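Local coordinates for protein histone-lysine N-methyltransferase, H3 lysine-9 specific SUVH6 (Arabidopsis thaliana, PDB 6A5K) that methylates histone H3 at the H3K9 position with S-adenosylmethionine as methyl donor, and probably reads methylated DNA through its SRA domain, at residues A160-I165 against F213-R218; H18-K23 against T50-N55. The protein carries 1 engineered substitution. All blocks are in the same frame, centred on the assembly; numbering follows the deposited sequence.

Contact 1. Residues A160-I165 against F213-R218; sequences ALATSI and FKFQLR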
# COMPACT_ATOMS: atom_id res chain seq x y z
N ALA A 160 -0.85 -27.05 -22.16
CA ALA A 160 -1.87 -26.90 -21.12
C ALA A 160 -2.82 -25.76 -21.47
O ALA A 160 -4.04 -25.87 -21.31
CB ALA A 160 -1.23 -26.66 -19.77
N LEU A 161 -2.25 -24.65 -21.93
CA LEU A 161 -3.04 -23.49 -22.31
C LEU A 161 -3.93 -23.84 -23.50
O LEU A 161 -5.09 -23.43 -23.56
CB LEU A 161 -2.13 -22.30 -22.62
CG LEU A 161 -2.67 -20.87 -22.54
CD1 LEU A 161 -3.47 -20.62 -21.26
CD2 LEU A 161 -1.51 -19.87 -22.66
N ALA A 162 -3.39 -24.61 -24.43
CA ALA A 162 -4.17 -25.09 -25.57
C ALA A 162 -5.33 -25.98 -25.11
O ALA A 162 -6.44 -25.89 -25.64
CB ALA A 162 -3.28 -25.83 -26.55
N THR A 163 -5.07 -26.83 -24.13
CA THR A 163 -6.10 -27.72 -23.59
C THR A 163 -7.19 -26.95 -22.86
O THR A 163 -8.36 -27.36 -22.84
CB THR A 163 -5.46 -28.77 -22.66
OG1 THR A 163 -4.43 -29.47 -23.36
CG2 THR A 163 -6.50 -29.78 -22.16
N SER A 164 -6.81 -25.83 -22.25
CA SER A 164 -7.79 -24.96 -21.60
C SER A 164 -8.92 -24.56 -22.56
O SER A 164 -10.06 -24.39 -22.14
CB SER A 164 -7.12 -23.70 -21.04
OG SER A 164 -6.36 -23.99 -19.88
N ILE A 165 -8.58 -24.39 -23.83
CA ILE A 165 -9.57 -24.08 -24.86
C ILE A 165 -10.64 -25.16 -24.96
O ILE A 165 -11.84 -24.87 -24.96
CB ILE A 165 -8.91 -23.92 -26.25
CG1 ILE A 165 -7.88 -22.79 -26.21
CG2 ILE A 165 -9.95 -23.65 -27.32
CD1 ILE A 165 -7.06 -22.67 -27.48
N PHE A 213 3.92 -19.67 -30.35
CA PHE A 213 2.49 -19.83 -30.16
C PHE A 213 1.87 -18.58 -29.55
O PHE A 213 2.45 -17.96 -28.66
CB PHE A 213 2.19 -21.04 -29.27
CG PHE A 213 2.55 -22.35 -29.89
CD1 PHE A 213 3.78 -22.94 -29.65
CD2 PHE A 213 1.66 -23.00 -30.73
CE1 PHE A 213 4.11 -24.15 -30.23
CE2 PHE A 213 1.98 -24.21 -31.32
CZ PHE A 213 3.21 -24.78 -31.07
N LYS A 214 0.68 -18.22 -30.03
CA LYS A 214 -0.07 -17.11 -29.47
C LYS A 214 -1.48 -17.58 -29.13
O LYS A 214 -2.05 -18.42 -29.82
CB LYS A 214 -0.11 -15.93 -30.44
CG LYS A 214 1.27 -15.36 -30.75
CD LYS A 214 1.26 -13.84 -30.74
CE LYS A 214 2.66 -13.28 -30.92
NZ LYS A 214 2.69 -11.80 -30.72
N PHE A 215 -2.04 -17.02 -28.06
CA PHE A 215 -3.32 -17.45 -27.51
C PHE A 215 -4.22 -16.23 -27.34
O PHE A 215 -3.76 -15.18 -26.90
CB PHE A 215 -3.14 -18.16 -26.16
CG PHE A 215 -2.22 -19.36 -26.21
CD1 PHE A 215 -0.84 -19.20 -26.17
CD2 PHE A 215 -2.74 -20.64 -26.29
CE1 PHE A 215 0.00 -20.29 -26.21
CE2 PHE A 215 -1.90 -21.75 -26.33
CZ PHE A 215 -0.53 -21.57 -26.30
N GLN A 216 -5.50 -16.37 -27.66
CA GLN A 216 -6.44 -15.30 -27.36
C GLN A 216 -7.30 -15.69 -26.17
O GLN A 216 -7.92 -16.75 -26.17
CB GLN A 216 -7.33 -14.97 -28.56
CG GLN A 216 -8.45 -13.99 -28.24
CD GLN A 216 -9.23 -13.58 -29.46
OE1 GLN A 216 -8.69 -12.94 -30.36
NE2 GLN A 216 -10.50 -13.95 -29.51
N LEU A 217 -7.33 -14.84 -25.15
CA LEU A 217 -8.15 -15.05 -23.97
C LEU A 217 -9.20 -13.95 -23.85
O LEU A 217 -8.96 -12.82 -24.26
CB LEU A 217 -7.30 -15.10 -22.70
CG LEU A 217 -6.25 -16.21 -22.55
CD1 LEU A 217 -4.97 -15.87 -23.32
CD2 LEU A 217 -5.94 -16.49 -21.08
N ARG A 218 -10.35 -14.30 -23.28
CA ARG A 218 -11.41 -13.32 -23.06
C ARG A 218 -11.88 -13.38 -21.61
O ARG A 218 -12.12 -14.46 -21.06
CB ARG A 218 -12.59 -13.54 -24.01
CG ARG A 218 -13.68 -12.49 -23.89
CD ARG A 218 -14.86 -12.78 -24.82
NE ARG A 218 -14.45 -12.84 -26.22
CZ ARG A 218 -14.45 -11.79 -27.04
NH1 ARG A 218 -14.83 -10.60 -26.61
NH2 ARG A 218 -14.06 -11.94 -28.30
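Leu161 lies across one face of the Phe215 ring. Its CD2 methyl sits over the middle of the ring, 3.6 Å from the centroid and 12° off the ring normal, a CH-pi contact. CG and CB lie against the same ring, CG 3.8 Å from Phe215 CD2 and CB 3.8 Å from Phe215 CE2, while CD1 turns away from it. With CG anti to the backbone N (chi1 -157°), CB, CG and CD2 run across the ring and bring CD2 over its centre. Next, Ala162 meets the CE2 corner of the ring, its backbone N coming obliquely to 3.7 Å and its CB to 4.3 Å from Phe215 CE2.

Further out, Leu161 also touches Tyr129 and Ala108 on strands 126-130 and 105-113, while Ser164 OG hydrogen-bonds to Ala108 N and ties the helix to the sheet. Strand 211-219 is held between strands 126-130 and 190-205, with Phe215 bonded through its backbone to Tyr129. Helix 156-167 thus packs on the mixed sheet of the SRA domain. No hydrogen bond or salt bridge joins the segments, so helix and strand meet through dispersion and hydrophobic burial, with Leu161 and Phe215 burying nearly equal areas.

Contact 2. Residues H18-K23 against T50-N55; sequences HGVCRK and TILKRN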
# COMPACT_ATOMS: atom_id res chain seq x y z
N HIS A 18 6.99 -8.41 3.01
CA HIS A 18 7.66 -7.15 2.72
C HIS A 18 8.41 -6.60 3.93
O HIS A 18 9.45 -5.95 3.78
CB HIS A 18 6.65 -6.13 2.18
CG HIS A 18 6.32 -6.35 0.74
ND1 HIS A 18 7.16 -5.96 -0.28
CD2 HIS A 18 5.27 -6.97 0.15
CE1 HIS A 18 6.64 -6.32 -1.44
NE2 HIS A 18 5.50 -6.94 -1.21
N GLY A 19 7.89 -6.89 5.12
CA GLY A 19 8.57 -6.52 6.35
C GLY A 19 9.95 -7.17 6.40
O GLY A 19 10.95 -6.51 6.66
N VAL A 20 9.99 -8.47 6.12
CA VAL A 20 11.25 -9.20 6.11
C VAL A 20 12.20 -8.70 5.01
O VAL A 20 13.40 -8.49 5.26
CB VAL A 20 11.01 -10.72 5.94
CG1 VAL A 20 12.34 -11.45 5.77
CG2 VAL A 20 10.24 -11.25 7.14
N CYS A 21 11.67 -8.50 3.80
CA CYS A 21 12.46 -7.90 2.72
C CYS A 21 13.15 -6.61 3.15
O CYS A 21 14.37 -6.44 2.96
CB CYS A 21 11.57 -7.59 1.50
SG CYS A 21 11.04 -9.02 0.53
N ARG A 22 12.37 -5.69 3.72
CA ARG A 22 12.90 -4.37 4.02
C ARG A 22 13.78 -4.38 5.27
O ARG A 22 14.64 -3.51 5.44
CB ARG A 22 11.76 -3.37 4.15
CG ARG A 22 11.08 -3.10 2.80
CD ARG A 22 10.31 -1.79 2.76
NE ARG A 22 9.96 -1.42 1.38
CZ ARG A 22 10.76 -0.73 0.57
NH1 ARG A 22 11.95 -0.32 0.99
NH2 ARG A 22 10.36 -0.44 -0.66
N LYS A 23 13.60 -5.37 6.14
CA LYS A 23 14.52 -5.51 7.28
C LYS A 23 15.87 -6.05 6.81
O LYS A 23 16.93 -5.62 7.28
CB LYS A 23 13.91 -6.42 8.35
CG LYS A 23 14.85 -6.70 9.52
CD LYS A 23 15.19 -5.44 10.31
CE LYS A 23 13.94 -4.77 10.86
NZ LYS A 23 14.27 -3.73 11.88
N THR A 50 12.57 -17.68 1.46
CA THR A 50 13.12 -18.84 2.15
C THR A 50 12.73 -18.82 3.62
O THR A 50 12.31 -19.85 4.18
CB THR A 50 14.66 -18.90 2.03
OG1 THR A 50 15.01 -19.15 0.66
CG2 THR A 50 15.22 -20.01 2.90
N ILE A 51 12.83 -17.65 4.24
CA ILE A 51 12.48 -17.51 5.66
C ILE A 51 11.00 -17.83 5.91
O ILE A 51 10.67 -18.58 6.84
CB ILE A 51 12.82 -16.10 6.18
CG1 ILE A 51 14.35 -15.92 6.22
CG2 ILE A 51 12.24 -15.87 7.56
CD1 ILE A 51 14.79 -14.49 6.40
N LEU A 52 10.12 -17.29 5.08
CA LEU A 52 8.69 -17.57 5.23
C LEU A 52 8.37 -19.05 4.98
O LEU A 52 7.53 -19.64 5.65
CB LEU A 52 7.87 -16.68 4.29
CG LEU A 52 7.33 -15.38 4.88
CD1 LEU A 52 8.41 -14.34 5.15
CD2 LEU A 52 6.24 -14.80 3.99
N LYS A 53 9.06 -19.64 4.01
CA LYS A 53 8.87 -21.05 3.69
C LYS A 53 9.24 -21.95 4.88
O LYS A 53 8.46 -22.83 5.28
CB LYS A 53 9.70 -21.44 2.47
CG LYS A 53 9.76 -22.93 2.19
CD LYS A 53 8.39 -23.48 1.82
CE LYS A 53 8.32 -23.80 0.34
NZ LYS A 53 6.98 -24.33 -0.04
N ARG A 54 10.42 -21.72 5.46
CA ARG A 54 10.89 -22.57 6.55
C ARG A 54 10.01 -22.46 7.79
O ARG A 54 9.90 -23.40 8.58
CB ARG A 54 12.35 -22.23 6.89
CG ARG A 54 13.33 -22.40 5.74
CD ARG A 54 13.96 -23.80 5.69
NE ARG A 54 12.98 -24.88 5.51
CZ ARG A 54 12.63 -25.38 4.33
NH1 ARG A 54 13.16 -24.89 3.21
NH2 ARG A 54 11.73 -26.36 4.26
N ASN A 55 9.36 -21.30 7.95
CA ASN A 55 8.51 -21.04 9.10
C ASN A 55 7.03 -21.34 8.85
O ASN A 55 6.17 -20.96 9.65
CB ASN A 55 8.67 -19.59 9.54
CG ASN A 55 9.98 -19.34 10.27
OD1 ASN A 55 10.04 -19.44 11.50
ND2 ASN A 55 11.02 -19.02 9.52
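Val20 of helix 5-29 points its two methyls at Ile51 and Leu52 of helix 44-54, a small helix-helix contact near the N-terminal end of the chain. Ile51 comes first: its CD1, at the far end of the side chain, lies 4.0 Å from Val20 CG1, the two side chains meeting at a slant. Leu52 follows, and its CD1 is 4.1 Å from Val20 CG2; these two side chains run past each other in opposite directions. With CG1 anti to the backbone N (chi1 174°) and CG2 anti to the carbonyl carbon, the valine turns one methyl to each partner.

Around this apolar cluster, Leu420 of helix 412-420 touches both Val20 and Leu52, and Met417 also packs on Val20, so a helix of the SET domain joins the two N-terminal helices. On helix 5-29, Arg22 forms a salt bridge with Asp319, a second link from this helix to a distant part of the chain.

Segment 50-55 ends at Asn55, the first residue to leave helical geometry. Its side chain folds back on the last turn, and Ile51 O accepts from both its backbone N and its amide, from opposite faces of the carbonyl plane. The hydrogen bond from the side-chain amide is the shorter and nearly straight, Asn55 ND2 to Ile51 O being 2.7 Å with an N-H...O angle of 171°.

Contact 2 comes first along the chain and closes before contact 1 opens. Their centres are 35 Å apart and their nearest atoms about 21 Å apart, so they do not touch; they also share no helix or strand. Contact 1 joins helix 156-167 to strand 211-219 within the SRA domain, about 33 Å from the centre of the chain. Contact 2, about 18 Å from that centre, pairs helices 5-29 and 44-54 beside helix 412-420. One therefore belongs to the interior of a single domain, while the other lies where N-terminal helices meet a helix of the SET domain, consistent with those helices bridging parts of this multidomain methyltransferase.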